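Local atomic coordinates of Endoglucanase(Endo-1,4-beta-glucanase)protein (Pseudomonas stutzeri, PDB entry 6R2J), a protein that probably hydrolyses O-glycosidic bonds as a family 5 endoglucanase, and binds cellobiose in a pocket of its barrel. Residues 11-16 / 277-282; 141-146 / 173-178; 205-210 / 248-253. All coordinates share one frame; numbering follows the deposited sequence.

Interaction 1 of 3, residues 11-16 / 277-282; sequences LALHGV and CVPSAY
His14 to Val16 pair in parallel with Ser280 to Tyr282, residue for residue, their short strand axes 4.2 Å apart at the closest point and diverging by 37°. Two sound backbone bonds fix this register: Gly15 N donates to Ser280 O at 2.9 Å, and Tyr282 N reaches Gly15 O at 3.0 Å with a nearly straight N-H...O angle of 174°. His14 and Ser280 project from the same face of the pair and meet there. The imidazole ND1 lies 2.7 Å from Ser280 OG, a hydrogen bond whose hydroxyl stands at the ring edge, near the ring plane. Ser280 turns OG between its own backbone N and carbonyl carbon (chi1 73°), which brings it to the ring and also to a water. That water lies 2.8 Å from Ser280 OG and donates to Gly15 O, so the hydroxyl joins the histidine to the strand backbone. The CB of Leu13 sits 3.9 Å above the centre of the imidazole, covering one face. Leu13 packs forward too, its CD2 touching Pro279 CB at 4.0 Å, while Val16 CG1 meets Tyr282 CB at 4.3 Å farther along. Replacing His14 with an alanine would probably leave Ser280 OG with the water but no ring partner and Asn274 OD1 without its imidazole mate, and open a gap over Leu13 CB. These strands are the first and eighth of a (beta/alpha)8 barrel, so their pairing joins the two ends of the barrel sequence. Beside them, helix 260-276 ends in a Schellman motif at Cys277, which is disulfide-bonded to Cys318; Asn274 of that helix takes the second imidazole nitrogen of His14, Leu270 touches both His14 and Ser280, and strand 54-59 pairs with Val16 through backbone bonds at Leu54 and Arg56.

Interaction 2 of 3, residues 141-146 / 173-178; sequences IMNEPH and FIEGER. With BGC (beta-D-glucopyranose), chain E; BGC (beta-D-glucopyranose), chain B.
Glu144 and Glu175 meet in the loop that follows strand 136-140, where Asn143, Glu144 and Pro145 form the Asn-Glu-Pro signature of family 5 glycosidases. Glu144 N donates to Glu175 OE1 at 2.8 Å with an N-H...O angle of 175°, yet it comes down from above the carboxylate plane, 54° out of it. The extended Glu175 chain, its CG anti to the carbonyl carbon (chi1 -58°), carries the carboxylate under the loop. Its other oxygen, OE2, lies 3.0 Å from Met142 O; both are acceptors, and the salt bridge from Glu175 OE2 to Arg56 probably offsets the unfavourable approach. Arg56 also donates to Asn143 OD1, tying the loop to the same charge. In the barrel these are the C-terminal ends of the fourth and fifth strands, and Glu144 stands where family 5 enzymes carry their acid/base residue; its OE2 is hydrogen-bonded to His206 ND1. Pro145 sets its CG 3.4 Å from Gly176 O. Deeper in, a water accepts from Glu175 N at 2.9 Å and donates toward Met142 O and Phe173 O, with more acceptors near it than it has protons, beside the weak Ile141 N to Phe173 O bond. Ile141 and Ile174 touch there through their CD1 methyls, 3.7 Å apart. Toward the pocket, Glu177 OE1 accepts from Arg178 N, and the guanidinium reaches out so that its NH2 donates to O6 of the chain B glucose at 2.6 Å, though its placement is less certain because NH1 comes implausibly close to O2 of the chain E glucose.

Interaction 3 of 3, residues 205-210 / 248-253; sequences AHLYFD and GFLGEY. With BGC (beta-D-glucopyranose), chain E; TRS (2-amino-2-hydroxymethyl-propane-1,3-diol), chain G.
Glu252 OE1 is gripped by two donors: Tyr208 OH at 2.6 Å and, at 2.8 Å, the nitrogen of a Tris molecule probably carried over from crystallisation. The phenol hydroxyl meets the oxygen on its anti side, 25° out of the carboxylate plane, and OE1 lies at the edge of the Tyr208 ring, in its plane. The ring and the carboxylate are steeply turned, 74° apart. Tyr208 OH in turn accepts from Tris O2, so tyrosine, glutamate and Tris form a closed set of bonds. Glu252 OE2 takes Tris O1 at 2.6 Å and a salt bridge from Arg56, which fixes the rotation of the carboxylate. The glutamate also lies over one face of His206: Glu252 CG stands 3.7 Å from the imidazole centroid, almost on the ring normal, a CH-pi contact, and the carboxylate plane stacks close to parallel with the ring. The extended chain of Glu252, with CG beside its backbone N (chi1 -67°), makes this overlap possible. His206 and Glu252 lie toward the C-terminal ends of the sixth and seventh parallel strands of the barrel, and Glu252 has the position expected of the family 5 nucleophile. Behind it the strands are joined by Gly251 N to Ala205 O at 2.9 Å and Leu207 N to Glu252 O at 3.0 Å. Leu207 CB packs on Leu250 CD1, 3.8 Å away, on the side turned to helices 229-244 and 260-276. On the pocket side, C6 of the chain E glucose lies at the edge of the Tyr208 ring, 3.3 Å from CE2, while Tyr253 CA covers part of one ring face.

Overall arrangement
All three contacts lie in one parallel eight-stranded barrel. Along the chain, interaction 1 joins strands one and eight and encloses the other two, which follow in series: interaction 2 joins the loop after strand four to the end of strand five, and interaction 3 pairs six and seven. Interactions 1 and 3, with centres 11 Å apart, are linked where strand 248-252 pairs with 280-285 through Leu250. Interactions 2 and 3, 12 Å apart, meet at Glu144 and His206 and share the chain E glucose. Interactions 1 and 2 are 18 Å apart and do not touch. Interactions 2 and 3 thus bring Glu144, Arg178, His206 and Tyr208 together round the glucose, while interaction 1 closes the barrel.

Interaction 1 of 3, residues 11-16 / 277-282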
loop_
_atom_site.group_PDB
_atom_site.type_symbol
_atom_site.label_atom_id
_atom_site.label_comp_id
_atom_site.label_asym_id
_atom_site.label_seq_id
_atom_site.Cartn_x
_atom_site.Cartn_y
_atom_site.Cartn_z
ATOM N N LEU A 11 3.330 -8.738 15.860
ATOM C CA LEU A 11 2.406 -8.006 15.004
ATOM C C LEU A 11 2.282 -8.672 13.639
ATOM O O LEU A 11 3.195 -9.369 13.195
ATOM C CB LEU A 11 2.849 -6.559 14.819
ATOM C CG LEU A 11 3.074 -5.778 16.112
ATOM C CD1 LEU A 11 3.484 -4.343 15.753
ATOM C CD2 LEU A 11 1.842 -5.781 16.974
ATOM N N ALA A 12 1.117 -8.475 12.997
ATOM C CA ALA A 12 0.915 -8.859 11.591
ATOM C C ALA A 12 1.597 -7.788 10.749
ATOM O O ALA A 12 0.985 -6.789 10.376
ATOM C CB ALA A 12 -0.557 -8.984 11.225
ATOM N N LEU A 13 2.894 -7.995 10.464
ATOM C CA LEU A 13 3.701 -7.005 9.770
ATOM C C LEU A 13 3.636 -7.176 8.261
ATOM O O LEU A 13 3.585 -6.179 7.534
ATOM C CB LEU A 13 5.164 -7.129 10.196
ATOM C CG LEU A 13 5.593 -6.702 11.598
ATOM C CD1 LEU A 13 7.132 -6.919 11.709
ATOM C CD2 LEU A 13 5.248 -5.236 11.921
ATOM N N HIS A 14 3.636 -8.417 7.773
ATOM C CA HIS A 14 3.872 -8.702 6.362
ATOM C C HIS A 14 2.611 -9.220 5.706
ATOM O O HIS A 14 2.123 -10.319 6.021
ATOM C CB HIS A 14 5.041 -9.659 6.201
ATOM C CG HIS A 14 6.305 -9.113 6.773
ATOM N ND1 HIS A 14 6.778 -7.866 6.438
ATOM C CD2 HIS A 14 7.142 -9.592 7.719
ATOM C CE1 HIS A 14 7.876 -7.614 7.129
ATOM N NE2 HIS A 14 8.127 -8.654 7.898
ATOM N N GLY A 15 2.080 -8.393 4.816
ATOM C CA GLY A 15 0.794 -8.632 4.233
ATOM C C GLY A 15 0.905 -8.647 2.743
ATOM O O GLY A 15 2.001 -8.885 2.213
ATOM N N VAL A 16 -0.227 -8.373 2.076
ATOM C CA VAL A 16 -0.347 -8.525 0.637
ATOM C C VAL A 16 -1.198 -7.405 0.080
ATOM O O VAL A 16 -2.201 -7.016 0.672
ATOM C CB VAL A 16 -0.985 -9.881 0.256
ATOM C CG1 VAL A 16 -0.043 -11.074 0.570
ATOM C CG2 VAL A 16 -2.329 -10.054 0.939
ATOM N N CYS A 277 11.036 -4.127 12.824
ATOM C CA CYS A 277 9.565 -4.194 13.066
ATOM C C CYS A 277 8.820 -3.297 12.061
ATOM O O CYS A 277 7.884 -2.602 12.476
ATOM C CB CYS A 277 9.201 -3.773 14.487
ATOM S SG CYS A 277 9.856 -4.845 15.795
ATOM N N VAL A 278 9.205 -3.332 10.781
ATOM C CA VAL A 278 8.625 -2.493 9.729
ATOM C C VAL A 278 7.718 -3.388 8.873
ATOM O O VAL A 278 8.192 -4.422 8.373
ATOM C CB VAL A 278 9.701 -1.812 8.866
ATOM C CG1 VAL A 278 9.098 -1.308 7.589
ATOM C CG2 VAL A 278 10.367 -0.691 9.672
ATOM N N PRO A 279 6.427 -3.076 8.765
ATOM C CA PRO A 279 5.528 -3.906 7.964
ATOM C C PRO A 279 5.713 -3.646 6.471
ATOM O O PRO A 279 6.388 -2.704 6.035
ATOM C CB PRO A 279 4.139 -3.503 8.464
ATOM C CG PRO A 279 4.297 -2.058 8.951
ATOM C CD PRO A 279 5.735 -1.959 9.451
ATOM N N SER A 280 5.106 -4.532 5.683
ATOM C CA SER A 280 5.274 -4.534 4.242
ATOM C C SER A 280 4.030 -5.134 3.619
ATOM O O SER A 280 3.260 -5.819 4.287
ATOM C CB SER A 280 6.462 -5.412 3.834
ATOM O OG SER A 280 6.167 -6.802 3.990
ATOM N N ALA A 281 3.855 -4.907 2.320
ATOM C CA ALA A 281 2.786 -5.547 1.565
ATOM C C ALA A 281 3.352 -6.003 0.231
ATOM O O ALA A 281 3.919 -5.207 -0.523
ATOM C CB ALA A 281 1.580 -4.609 1.388
ATOM N N TYR A 282 3.243 -7.307 -0.012
ATOM C CA TYR A 282 3.673 -7.907 -1.255
ATOM C C TYR A 282 2.768 -7.476 -2.394
ATOM O O TYR A 282 1.556 -7.415 -2.232
ATOM C CB TYR A 282 3.600 -9.438 -1.128
ATOM C CG TYR A 282 4.185 -10.109 -2.337
ATOM C CD1 TYR A 282 5.522 -10.353 -2.399
ATOM C CD2 TYR A 282 3.410 -10.436 -3.433
ATOM C CE1 TYR A 282 6.076 -10.926 -3.475
ATOM C CE2 TYR A 282 3.962 -10.970 -4.531
ATOM C CZ TYR A 282 5.310 -11.215 -4.544
ATOM O OH TYR A 282 5.923 -11.734 -5.640
HETATM O O HOH W 1 4.714 -8.799 2.755
#

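Interaction 2 of 3, residues 141-146 / 173-178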
loop_
_atom_site.group_PDB
_atom_site.type_symbol
_atom_site.label_atom_id
_atom_site.label_comp_id
_atom_site.label_asym_id
_atom_site.label_seq_id
_atom_site.Cartn_x
_atom_site.Cartn_y
_atom_site.Cartn_z
ATOM N N ILE A 141 -3.536 7.576 1.457
ATOM C CA ILE A 141 -4.247 8.625 0.742
ATOM C C ILE A 141 -3.761 8.828 -0.692
ATOM O O ILE A 141 -4.486 9.406 -1.506
ATOM C CB ILE A 141 -4.219 9.945 1.544
ATOM C CG1 ILE A 141 -2.799 10.458 1.771
ATOM C CG2 ILE A 141 -4.869 9.776 2.907
ATOM C CD1 ILE A 141 -2.722 11.877 2.297
ATOM N N MET A 142 -2.573 8.352 -1.054
ATOM C CA MET A 142 -2.167 8.433 -2.454
ATOM C C MET A 142 -1.044 7.449 -2.733
ATOM O O MET A 142 -0.031 7.475 -2.051
ATOM C CB MET A 142 -1.667 9.845 -2.802
ATOM C CG MET A 142 -1.314 10.082 -4.266
ATOM S SD MET A 142 -2.708 9.715 -5.342
ATOM C CE MET A 142 -3.997 10.730 -4.635
ATOM N N ASN A 143 -1.196 6.676 -3.799
ATOM C CA ASN A 143 -0.149 5.809 -4.319
ATOM C C ASN A 143 0.806 6.553 -5.263
ATOM O O ASN A 143 0.389 7.227 -6.222
ATOM C CB ASN A 143 -0.800 4.610 -5.036
ATOM C CG ASN A 143 0.219 3.645 -5.663
ATOM O OD1 ASN A 143 0.850 2.889 -4.946
ATOM N ND2 ASN A 143 0.373 3.677 -6.997
ATOM N N GLU A 144 2.095 6.420 -4.976
ATOM C CA GLU A 144 3.173 6.786 -5.893
ATOM C C GLU A 144 3.023 8.158 -6.578
ATOM O O GLU A 144 3.021 8.238 -7.811
ATOM C CB GLU A 144 3.452 5.686 -6.892
ATOM C CG GLU A 144 3.980 4.401 -6.199
ATOM C CD GLU A 144 4.400 3.273 -7.154
ATOM O OE1 GLU A 144 4.276 3.410 -8.391
ATOM O OE2 GLU A 144 4.831 2.212 -6.625
ATOM N N PRO A 145 2.980 9.237 -5.809
ATOM C CA PRO A 145 3.120 10.565 -6.419
ATOM C C PRO A 145 4.374 10.642 -7.266
ATOM O O PRO A 145 5.437 10.166 -6.875
ATOM C CB PRO A 145 3.211 11.523 -5.228
ATOM C CG PRO A 145 3.116 10.700 -4.012
ATOM C CD PRO A 145 2.846 9.263 -4.342
ATOM N N HIS A 146 4.254 11.267 -8.430
ATOM C CA HIS A 146 5.438 11.486 -9.235
ATOM C C HIS A 146 5.211 12.680 -10.128
ATOM O O HIS A 146 4.079 12.953 -10.533
ATOM C CB HIS A 146 5.759 10.270 -10.105
ATOM C CG HIS A 146 4.726 9.986 -11.156
ATOM N ND1 HIS A 146 4.880 10.331 -12.480
ATOM C CD2 HIS A 146 3.530 9.362 -11.078
ATOM C CE1 HIS A 146 3.829 9.919 -13.171
ATOM N NE2 HIS A 146 2.995 9.331 -12.341
ATOM N N PHE A 173 -1.482 6.689 5.934
ATOM C CA PHE A 173 -0.221 6.321 5.301
ATOM C C PHE A 173 0.160 7.359 4.254
ATOM O O PHE A 173 -0.623 7.669 3.333
ATOM C CB PHE A 173 -0.325 4.908 4.728
ATOM C CG PHE A 173 -0.609 3.869 5.806
ATOM C CD1 PHE A 173 -1.877 3.705 6.323
ATOM C CD2 PHE A 173 0.407 3.076 6.328
ATOM C CE1 PHE A 173 -2.114 2.789 7.313
ATOM C CE2 PHE A 173 0.144 2.126 7.313
ATOM C CZ PHE A 173 -1.100 2.010 7.798
ATOM N N ILE A 174 1.363 7.901 4.423
ATOM C CA ILE A 174 1.874 8.985 3.604
ATOM C C ILE A 174 3.013 8.445 2.736
ATOM O O ILE A 174 4.068 8.043 3.243
ATOM C CB ILE A 174 2.339 10.176 4.463
ATOM C CG1 ILE A 174 1.230 10.643 5.421
ATOM C CG2 ILE A 174 2.817 11.351 3.556
ATOM C CD1 ILE A 174 -0.016 11.196 4.760
ATOM N N GLU A 175 2.815 8.492 1.425
ATOM C CA GLU A 175 3.862 8.270 0.448
ATOM C C GLU A 175 4.542 9.589 0.051
ATOM O O GLU A 175 4.032 10.702 0.300
ATOM C CB GLU A 175 3.260 7.550 -0.781
ATOM C CG GLU A 175 2.623 6.218 -0.369
ATOM C CD GLU A 175 2.160 5.367 -1.520
ATOM O OE1 GLU A 175 2.899 5.283 -2.513
ATOM O OE2 GLU A 175 1.043 4.765 -1.410
ATOM N N GLY A 176 5.730 9.449 -0.542
ATOM C CA GLY A 176 6.503 10.560 -1.032
ATOM C C GLY A 176 6.674 10.536 -2.546
ATOM O O GLY A 176 6.222 9.650 -3.267
ATOM N N GLU A 177 7.368 11.558 -3.010
ATOM C CA GLU A 177 7.632 11.803 -4.416
ATOM C C GLU A 177 8.596 10.739 -4.986
ATOM O O GLU A 177 9.021 9.775 -4.309
ATOM C CB GLU A 177 8.059 13.273 -4.538
ATOM C CG GLU A 177 8.492 13.864 -5.841
ATOM C CD GLU A 177 7.476 13.827 -6.968
ATOM O OE1 GLU A 177 7.756 13.012 -7.837
ATOM O OE2 GLU A 177 6.481 14.609 -7.036
ATOM N N ARG A 178 8.858 10.882 -6.288
ATOM C CA ARG A 178 9.639 9.912 -7.040
ATOM C C ARG A 178 9.070 8.501 -6.921
ATOM O O ARG A 178 9.800 7.532 -6.692
ATOM C CB ARG A 178 11.113 9.916 -6.642
ATOM C CG ARG A 178 12.021 9.493 -7.811
ATOM C CD ARG A 178 13.164 8.625 -7.331
ATOM N NE ARG A 178 13.707 7.828 -8.441
ATOM C CZ ARG A 178 13.062 6.819 -9.030
ATOM N NH1 ARG A 178 11.837 6.455 -8.592
ATOM N NH2 ARG A 178 13.643 6.176 -10.056
HETATM C C2 BGC E . 10.314 3.916 -8.419
HETATM C C3 BGC E . 9.899 3.792 -6.987
HETATM C C4 BGC E . 8.661 2.959 -7.045
HETATM C C5 BGC E . 8.574 1.922 -8.121
HETATM C C6 BGC E . 7.264 1.248 -7.841
HETATM C C1 BGC E . 10.045 2.903 -9.561
HETATM O O2 BGC E . 11.687 4.480 -8.370
HETATM O O3 BGC E . 9.625 5.058 -6.376
HETATM O O4 BGC E . 8.644 2.565 -5.692
HETATM O O5 BGC E . 8.587 2.644 -9.443
HETATM O O6 BGC E . 6.860 0.572 -9.061
HETATM C C2 BGC B . 8.327 3.584 -13.426
HETATM C C3 BGC B . 8.480 3.722 -11.934
HETATM C C4 BGC B . 9.967 3.575 -11.763
HETATM C C5 BGC B . 10.800 4.643 -12.549
HETATM C C6 BGC B . 12.332 4.428 -12.500
HETATM C C1 BGC B . 8.921 4.819 -14.129
HETATM O O1 BGC B . 8.681 4.924 -15.496
HETATM O O2 BGC B . 6.978 3.507 -13.864
HETATM O O3 BGC B . 7.914 2.680 -11.129
HETATM O O4 BGC B . 10.597 3.678 -10.493
HETATM O O5 BGC B . 10.429 4.942 -13.950
HETATM O O6 BGC B . 12.659 4.024 -11.179
HETATM O O HOH W 2 0.004 8.466 0.634
#

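Interaction 3 of 3, residues 205-210 / 248-253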
loop_
_atom_site.group_PDB
_atom_site.type_symbol
_atom_site.label_atom_id
_atom_site.label_comp_id
_atom_site.label_asym_id
_atom_site.label_seq_id
_atom_site.Cartn_x
_atom_site.Cartn_y
_atom_site.Cartn_z
ATOM N N ALA A 205 6.958 3.699 1.606
ATOM C CA ALA A 205 7.739 3.661 0.380
ATOM C C ALA A 205 7.536 2.307 -0.286
ATOM O O ALA A 205 7.072 1.340 0.340
ATOM C CB ALA A 205 9.244 3.833 0.637
ATOM N N HIS A 206 7.947 2.260 -1.561
ATOM C CA HIS A 206 7.897 1.092 -2.427
ATOM C C HIS A 206 9.311 0.740 -2.829
ATOM O O HIS A 206 10.194 1.597 -2.852
ATOM C CB HIS A 206 7.043 1.379 -3.661
ATOM C CG HIS A 206 5.611 1.629 -3.313
ATOM N ND1 HIS A 206 4.668 2.042 -4.222
ATOM C CD2 HIS A 206 4.964 1.538 -2.125
ATOM C CE1 HIS A 206 3.507 2.202 -3.610
ATOM N NE2 HIS A 206 3.651 1.862 -2.347
ATOM N N LEU A 207 9.523 -0.537 -3.117
ATOM C CA LEU A 207 10.878 -1.004 -3.365
ATOM C C LEU A 207 10.838 -2.265 -4.210
ATOM O O LEU A 207 10.256 -3.269 -3.802
ATOM C CB LEU A 207 11.590 -1.273 -2.023
ATOM C CG LEU A 207 13.059 -1.733 -1.977
ATOM C CD1 LEU A 207 13.616 -1.392 -0.571
ATOM C CD2 LEU A 207 13.206 -3.208 -2.337
ATOM N N TYR A 208 11.478 -2.208 -5.369
ATOM C CA TYR A 208 11.626 -3.347 -6.243
ATOM C C TYR A 208 13.108 -3.586 -6.510
ATOM O O TYR A 208 13.975 -2.787 -6.148
ATOM C CB TYR A 208 10.823 -3.144 -7.529
ATOM C CG TYR A 208 9.327 -3.157 -7.306
ATOM C CD1 TYR A 208 8.625 -4.351 -7.303
ATOM C CD2 TYR A 208 8.617 -1.965 -7.117
ATOM C CE1 TYR A 208 7.244 -4.366 -7.126
ATOM C CE2 TYR A 208 7.250 -1.962 -6.895
ATOM C CZ TYR A 208 6.554 -3.162 -6.924
ATOM O OH TYR A 208 5.190 -3.189 -6.757
ATOM N N PHE A 209 13.402 -4.705 -7.149
ATOM C CA PHE A 209 14.773 -5.187 -7.222
ATOM C C PHE A 209 15.437 -5.018 -8.588
ATOM O O PHE A 209 16.605 -5.408 -8.725
ATOM C CB PHE A 209 14.795 -6.678 -6.862
ATOM C CG PHE A 209 14.362 -6.988 -5.461
ATOM C CD1 PHE A 209 14.360 -5.994 -4.469
ATOM C CD2 PHE A 209 14.006 -8.287 -5.119
ATOM C CE1 PHE A 209 13.984 -6.292 -3.176
ATOM C CE2 PHE A 209 13.664 -8.603 -3.823
ATOM C CZ PHE A 209 13.635 -7.600 -2.852
ATOM N N ASP A 210 14.712 -4.538 -9.616
ATOM C CA ASP A 210 15.291 -4.407 -10.947
ATOM C C ASP A 210 16.082 -3.101 -11.069
ATOM O O ASP A 210 15.991 -2.191 -10.229
ATOM C CB ASP A 210 14.280 -4.598 -12.088
ATOM C CG ASP A 210 13.011 -3.797 -11.920
ATOM O OD1 ASP A 210 12.762 -3.299 -10.809
ATOM O OD2 ASP A 210 12.232 -3.688 -12.899
ATOM N N GLY A 248 7.389 3.441 9.714
ATOM C CA GLY A 248 7.398 3.082 8.306
ATOM C C GLY A 248 6.558 1.897 7.856
ATOM O O GLY A 248 6.151 1.049 8.650
ATOM N N PHE A 249 6.376 1.800 6.540
ATOM C CA PHE A 249 5.584 0.762 5.891
ATOM C C PHE A 249 6.179 0.619 4.490
ATOM O O PHE A 249 6.305 1.610 3.757
ATOM C CB PHE A 249 4.089 1.151 5.908
ATOM C CG PHE A 249 3.191 0.213 5.131
ATOM C CD1 PHE A 249 3.329 -1.176 5.232
ATOM C CD2 PHE A 249 2.228 0.722 4.296
ATOM C CE1 PHE A 249 2.500 -2.044 4.511
ATOM C CE2 PHE A 249 1.406 -0.135 3.549
ATOM C CZ PHE A 249 1.537 -1.522 3.666
ATOM N N LEU A 250 6.604 -0.592 4.134
ATOM C CA LEU A 250 7.020 -0.867 2.758
ATOM C C LEU A 250 5.823 -1.421 1.983
ATOM O O LEU A 250 5.612 -2.636 1.889
ATOM C CB LEU A 250 8.193 -1.830 2.740
ATOM C CG LEU A 250 8.931 -1.794 1.410
ATOM C CD1 LEU A 250 9.804 -0.500 1.218
ATOM C CD2 LEU A 250 9.762 -3.062 1.280
ATOM N N GLY A 251 5.040 -0.505 1.414
ATOM C CA GLY A 251 3.726 -0.839 0.877
ATOM C C GLY A 251 3.714 -1.665 -0.385
ATOM O O GLY A 251 2.659 -2.190 -0.765
ATOM N N GLU A 252 4.830 -1.729 -1.081
ATOM C CA GLU A 252 4.920 -2.632 -2.211
ATOM C C GLU A 252 6.345 -3.107 -2.414
ATOM O O GLU A 252 7.296 -2.356 -2.223
ATOM C CB GLU A 252 4.577 -1.975 -3.531
ATOM C CG GLU A 252 3.146 -1.561 -3.678
ATOM C CD GLU A 252 2.885 -0.948 -5.022
ATOM O OE1 GLU A 252 3.733 -1.152 -5.943
ATOM O OE2 GLU A 252 1.859 -0.238 -5.134
ATOM N N TYR A 253 6.456 -4.345 -2.886
ATOM C CA TYR A 253 7.687 -5.055 -3.194
ATOM C C TYR A 253 7.161 -6.362 -3.781
ATOM O O TYR A 253 6.094 -6.828 -3.371
ATOM C CB TYR A 253 8.540 -5.293 -1.952
ATOM C CG TYR A 253 8.102 -6.455 -1.123
ATOM C CD1 TYR A 253 7.115 -6.298 -0.155
ATOM C CD2 TYR A 253 8.679 -7.706 -1.297
ATOM C CE1 TYR A 253 6.727 -7.324 0.601
ATOM C CE2 TYR A 253 8.274 -8.764 -0.535
ATOM C CZ TYR A 253 7.294 -8.583 0.398
ATOM O OH TYR A 253 6.903 -9.676 1.151
HETATM C C2 BGC E . 10.314 3.916 -8.419
HETATM C C3 BGC E . 9.899 3.792 -6.987
HETATM C C4 BGC E . 8.661 2.959 -7.045
HETATM C C5 BGC E . 8.574 1.922 -8.121
HETATM C C6 BGC E . 7.264 1.248 -7.841
HETATM C C1 BGC E . 10.045 2.903 -9.561
HETATM O O2 BGC E . 11.687 4.480 -8.370
HETATM O O3 BGC E . 9.625 5.058 -6.376
HETATM O O4 BGC E . 8.644 2.565 -5.692
HETATM O O5 BGC E . 8.587 2.644 -9.443
HETATM O O6 BGC E . 6.860 0.572 -9.061
HETATM C C TRS G . 2.811 -0.383 -8.944
HETATM C C1 TRS G . 1.570 0.064 -8.153
HETATM C C2 TRS G . 3.020 -1.907 -8.857
HETATM C C3 TRS G . 2.683 0.059 -10.423
HETATM N N TRS G . 3.982 0.251 -8.297
HETATM O O1 TRS G . 1.903 1.143 -7.317
HETATM O O2 TRS G . 4.295 -2.285 -9.365
HETATM O O3 TRS G . 2.444 1.454 -10.493
#